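N-acetylglucosamine-6-phosphate deacetylase (Mycobacterium smegmatis, PDB 6FV4) probably removes the acetyl group from N-acetylglucosamine-6-phosphate, a metal-dependent hydrolysis in amino-sugar metabolism. Local coordinates at residues 278-290 and 318-331. The protein carries 1 engineered substitution. Numbering follows the deposited sequence.
Sequences LSLITAAMAATGM and AGSTATMEQVFRLA. Engineered in segment 278-290: Ala283 (natural residue Asp).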
loop_
_atom_site.group_PDB
_atom_site.type_symbol
_atom_site.label_atom_id
_atom_site.label_comp_id
_atom_site.label_asym_id
_atom_site.label_seq_id
_atom_site.Cartn_x
_atom_site.Cartn_y
_atom_site.Cartn_z
ATOM N N LEU B 278 -7.912 8.588 4.377
ATOM C CA LEU B 278 -7.429 9.423 3.283
ATOM C C LEU B 278 -8.324 10.640 3.120
ATOM O O LEU B 278 -9.554 10.522 3.137
ATOM C CB LEU B 278 -7.346 8.645 1.951
ATOM C CG LEU B 278 -6.618 9.431 0.841
ATOM C CD1 LEU B 278 -5.870 8.461 -0.079
ATOM C CD2 LEU B 278 -7.571 10.266 0.008
ATOM N N SER B 279 -7.695 11.807 2.957
ATOM C CA SER B 279 -8.370 13.063 2.665
ATOM C C SER B 279 -8.036 13.506 1.248
ATOM O O SER B 279 -6.858 13.576 0.881
ATOM C CB SER B 279 -7.916 14.170 3.630
ATOM O OG SER B 279 -8.280 13.871 4.955
ATOM N N LEU B 280 -9.058 13.864 0.480
ATOM C CA LEU B 280 -8.854 14.501 -0.812
ATOM C C LEU B 280 -8.665 15.993 -0.569
ATOM O O LEU B 280 -9.405 16.580 0.212
ATOM C CB LEU B 280 -10.041 14.249 -1.733
ATOM C CG LEU B 280 -10.247 12.761 -2.072
ATOM C CD1 LEU B 280 -11.613 12.540 -2.677
ATOM C CD2 LEU B 280 -9.186 12.328 -3.015
ATOM N N ILE B 281 -7.635 16.576 -1.189
ATOM C CA ILE B 281 -7.340 18.001 -1.115
ATOM C C ILE B 281 -7.075 18.475 -2.537
ATOM O O ILE B 281 -6.854 17.681 -3.457
ATOM C CB ILE B 281 -6.123 18.330 -0.212
ATOM C CG1 ILE B 281 -4.863 17.684 -0.790
ATOM C CG2 ILE B 281 -6.358 17.892 1.247
ATOM C CD1 ILE B 281 -3.565 18.341 -0.390
ATOM N N THR B 282 -7.110 19.785 -2.716
ATOM C CA THR B 282 -6.769 20.358 -4.012
ATOM C C THR B 282 -5.345 20.876 -4.078
ATOM O O THR B 282 -4.725 20.814 -5.147
ATOM C CB THR B 282 -7.722 21.510 -4.369
ATOM O OG1 THR B 282 -7.589 22.596 -3.412
ATOM C CG2 THR B 282 -9.170 21.011 -4.420
ATOM N N ALA B 283 -4.834 21.417 -2.963
ATOM C CA ALA B 283 -3.652 22.273 -2.973
ATOM C C ALA B 283 -3.782 23.355 -4.043
ATOM O O ALA B 283 -2.800 23.757 -4.657
ATOM C CB ALA B 283 -2.372 21.448 -3.165
ATOM N N ALA B 284 -5.004 23.829 -4.267
ATOM C CA ALA B 284 -5.281 24.721 -5.386
ATOM C C ALA B 284 -4.505 26.026 -5.277
ATOM O O ALA B 284 -4.433 26.634 -4.205
ATOM C CB ALA B 284 -6.771 25.035 -5.450
ATOM N N MET B 285 -3.921 26.462 -6.394
ATOM C CA MET B 285 -3.251 27.755 -6.393
ATOM C C MET B 285 -4.153 28.810 -7.025
ATOM O O MET B 285 -5.258 28.526 -7.497
ATOM C CB MET B 285 -1.880 27.688 -7.081
ATOM C CG MET B 285 -1.849 27.118 -8.479
ATOM S SD MET B 285 -2.157 28.300 -9.797
ATOM C CE MET B 285 -0.981 29.601 -9.419
ATOM N N ALA B 286 -3.689 30.069 -6.969
ATOM C CA ALA B 286 -4.556 31.203 -7.259
ATOM C C ALA B 286 -5.129 31.200 -8.667
ATOM O O ALA B 286 -6.163 31.835 -8.886
ATOM C CB ALA B 286 -3.810 32.523 -7.004
ATOM N N ALA B 287 -4.523 30.489 -9.623
ATOM C CA ALA B 287 -5.077 30.481 -10.974
ATOM C C ALA B 287 -6.232 29.503 -11.144
ATOM O O ALA B 287 -6.851 29.487 -12.211
ATOM C CB ALA B 287 -3.994 30.155 -12.001
ATOM N N THR B 288 -6.529 28.694 -10.130
ATOM C CA THR B 288 -7.634 27.747 -10.211
ATOM C C THR B 288 -8.933 28.438 -10.599
ATOM O O THR B 288 -9.319 29.447 -10.002
ATOM C CB THR B 288 -7.798 27.043 -8.863
ATOM O OG1 THR B 288 -6.551 26.435 -8.501
ATOM C CG2 THR B 288 -8.893 25.970 -8.942
ATOM N N GLY B 289 -9.605 27.889 -11.613
ATOM C CA GLY B 289 -10.899 28.382 -12.047
ATOM C C GLY B 289 -10.872 29.574 -12.979
ATOM O O GLY B 289 -11.942 30.088 -13.332
ATOM N N MET B 290 -9.699 30.038 -13.388
ATOM C CA MET B 290 -9.615 31.184 -14.280
ATOM C C MET B 290 -9.598 30.731 -15.732
ATOM O O MET B 290 -9.095 29.655 -16.060
ATOM C CB MET B 290 -8.366 32.013 -13.988
ATOM C CG MET B 290 -8.316 32.533 -12.566
ATOM S SD MET B 290 -6.867 33.561 -12.343
ATOM C CE MET B 290 -7.541 35.129 -12.881
ATOM N N ALA B 318 2.809 25.643 -12.432
ATOM C CA ALA B 318 2.835 26.440 -11.214
ATOM C C ALA B 318 1.987 25.847 -10.087
ATOM O O ALA B 318 1.650 26.568 -9.137
ATOM C CB ALA B 318 2.374 27.869 -11.509
ATOM N N GLY B 319 1.622 24.571 -10.175
ATOM C CA GLY B 319 0.916 23.884 -9.113
ATOM C C GLY B 319 -0.461 23.412 -9.542
ATOM O O GLY B 319 -0.866 23.528 -10.702
ATOM N N SER B 320 -1.197 22.885 -8.565
ATOM C CA SER B 320 -2.533 22.366 -8.816
ATOM C C SER B 320 -3.510 23.466 -9.205
ATOM O O SER B 320 -3.510 24.557 -8.622
ATOM C CB SER B 320 -3.057 21.662 -7.565
ATOM O OG SER B 320 -4.432 21.385 -7.748
ATOM N N THR B 321 -4.377 23.174 -10.173
ATOM C CA THR B 321 -5.528 24.033 -10.432
ATOM C C THR B 321 -6.812 23.245 -10.244
ATOM O O THR B 321 -7.800 23.438 -10.955
ATOM C CB THR B 321 -5.486 24.689 -11.817
ATOM O OG1 THR B 321 -5.149 23.733 -12.818
ATOM C CG2 THR B 321 -4.473 25.831 -11.857
ATOM N N ALA B 322 -6.799 22.346 -9.267
ATOM C CA ALA B 322 -7.923 21.459 -9.012
ATOM C C ALA B 322 -8.926 22.128 -8.090
ATOM O O ALA B 322 -8.560 22.923 -7.224
ATOM C CB ALA B 322 -7.449 20.151 -8.375
ATOM N N THR B 323 -10.200 21.807 -8.290
ATOM C CA THR B 323 -11.255 22.116 -7.332
ATOM C C THR B 323 -11.728 20.822 -6.691
ATOM O O THR B 323 -11.538 19.729 -7.237
ATOM C CB THR B 323 -12.447 22.811 -8.002
ATOM O OG1 THR B 323 -13.010 21.933 -8.986
ATOM C CG2 THR B 323 -12.013 24.092 -8.673
ATOM N N MET B 324 -12.356 20.945 -5.524
ATOM C CA MET B 324 -12.842 19.739 -4.860
ATOM C C MET B 324 -13.824 18.984 -5.736
ATOM O O MET B 324 -13.871 17.753 -5.674
ATOM C CB MET B 324 -13.480 20.067 -3.516
ATOM C CG MET B 324 -12.479 20.323 -2.407
ATOM S SD MET B 324 -11.267 19.055 -1.995
ATOM C CE MET B 324 -12.164 18.032 -0.808
ATOM N N GLU B 325 -14.605 19.703 -6.553
ATOM C CA GLU B 325 -15.488 19.071 -7.527
ATOM C C GLU B 325 -14.717 18.150 -8.474
ATOM O O GLU B 325 -15.180 17.051 -8.803
ATOM C CB GLU B 325 -16.225 20.157 -8.320
ATOM C CG GLU B 325 -16.938 19.653 -9.558
ATOM C CD GLU B 325 -17.672 20.748 -10.289
ATOM O OE1 GLU B 325 -18.410 20.447 -11.244
ATOM O OE2 GLU B 325 -17.526 21.916 -9.895
ATOM N N GLN B 326 -13.539 18.586 -8.936
ATOM C CA GLN B 326 -12.771 17.761 -9.865
ATOM C C GLN B 326 -12.141 16.566 -9.161
ATOM O O GLN B 326 -12.148 15.454 -9.699
ATOM C CB GLN B 326 -11.690 18.597 -10.559
ATOM C CG GLN B 326 -12.226 19.553 -11.617
ATOM C CD GLN B 326 -11.209 20.612 -12.019
ATOM O OE1 GLN B 326 -11.151 21.678 -11.415
ATOM N NE2 GLN B 326 -10.419 20.329 -13.054
ATOM N N VAL B 327 -11.583 16.762 -7.966
ATOM C CA VAL B 327 -10.934 15.631 -7.310
ATOM C C VAL B 327 -11.968 14.607 -6.852
ATOM O O VAL B 327 -11.719 13.392 -6.913
ATOM C CB VAL B 327 -10.036 16.090 -6.149
ATOM C CG1 VAL B 327 -9.005 17.115 -6.647
ATOM C CG2 VAL B 327 -10.859 16.647 -5.025
ATOM N N PHE B 328 -13.145 15.072 -6.409
ATOM C CA PHE B 328 -14.235 14.160 -6.064
ATOM C C PHE B 328 -14.595 13.270 -7.252
ATOM O O PHE B 328 -14.701 12.043 -7.119
ATOM C CB PHE B 328 -15.458 14.962 -5.610
ATOM C CG PHE B 328 -16.630 14.107 -5.152
ATOM C CD1 PHE B 328 -16.694 13.628 -3.852
ATOM C CD2 PHE B 328 -17.669 13.803 -6.019
ATOM C CE1 PHE B 328 -17.787 12.854 -3.419
ATOM C CE2 PHE B 328 -18.751 13.024 -5.598
ATOM C CZ PHE B 328 -18.806 12.551 -4.297
ATOM N N ARG B 329 -14.801 13.882 -8.417
ATOM C CA ARG B 329 -15.197 13.137 -9.608
ATOM C C ARG B 329 -14.086 12.195 -10.060
ATOM O O ARG B 329 -14.359 11.064 -10.475
ATOM C CB ARG B 329 -15.582 14.132 -10.705
ATOM C CG ARG B 329 -16.108 13.556 -11.998
ATOM C CD ARG B 329 -16.693 14.665 -12.903
ATOM N NE ARG B 329 -15.892 15.893 -12.917
ATOM C CZ ARG B 329 -16.298 17.079 -12.456
ATOM N NH1 ARG B 329 -17.514 17.229 -11.936
ATOM N NH2 ARG B 329 -15.483 18.127 -12.518
ATOM N N LEU B 330 -12.820 12.626 -9.957
ATOM C CA LEU B 330 -11.708 11.730 -10.279
ATOM C C LEU B 330 -11.565 10.619 -9.240
ATOM O O LEU B 330 -11.252 9.471 -9.582
ATOM C CB LEU B 330 -10.410 12.532 -10.405
ATOM C CG LEU B 330 -10.266 13.317 -11.713
ATOM C CD1 LEU B 330 -9.033 14.224 -11.726
ATOM C CD2 LEU B 330 -10.245 12.319 -12.911
ATOM N N ALA B 331 -11.793 10.933 -7.967
ATOM C CA ALA B 331 -11.788 9.901 -6.935
ATOM C C ALA B 331 -12.825 8.816 -7.228
ATOM O O ALA B 331 -12.536 7.620 -7.100
ATOM C CB ALA B 331 -12.044 10.536 -5.562
HETATM O O HOH W 1 -0.391 23.061 -5.968
HETATM O O HOH W 2 -8.950 25.348 -12.709
#
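Ser320 and Thr282 join two loops beside the metal site of an amidohydrolase (beta/alpha)8 barrel, where strand 278-281 leads into the active-site loop and 318-323 leads into helix 324-334. Two direct hydrogen bonds span the contact. Ser320 OG, set anti to its own backbone N (chi1 169°), donates to Thr282 O at 2.7 Å and accepts from Ala322 N in an ST turn. Met285 N donates to Ser320 O over 3.0 Å, nearly straight at 163°. Thr282 forms a second ST turn, OG1 taking Ala284 N, while Asp70 also bonds that hydroxyl. Water links Ala283 O to Ser320 N, and another links Gly289 N to Thr321 O. Ala283 is engineered from Asp, the predicted proton donor/acceptor; the nearest atom of its side chain lies about 4 Å from the bound zinc ion. Ala318 and Gly319 belong to the predicted substrate site.

Apolar packing continues along the strand and helix. Leu280 CD1 meets Ala331 CB at 3.5 Å, and Leu280 CB faces Val327 CG2. The bent Met324 side chain brings SD to 3.8 Å from Thr282 CG2. Farther along the loop, Thr288 CG2 rests 3.7 Å from Thr323 CG2, while Thr288 OG1 donates back to Met285 O.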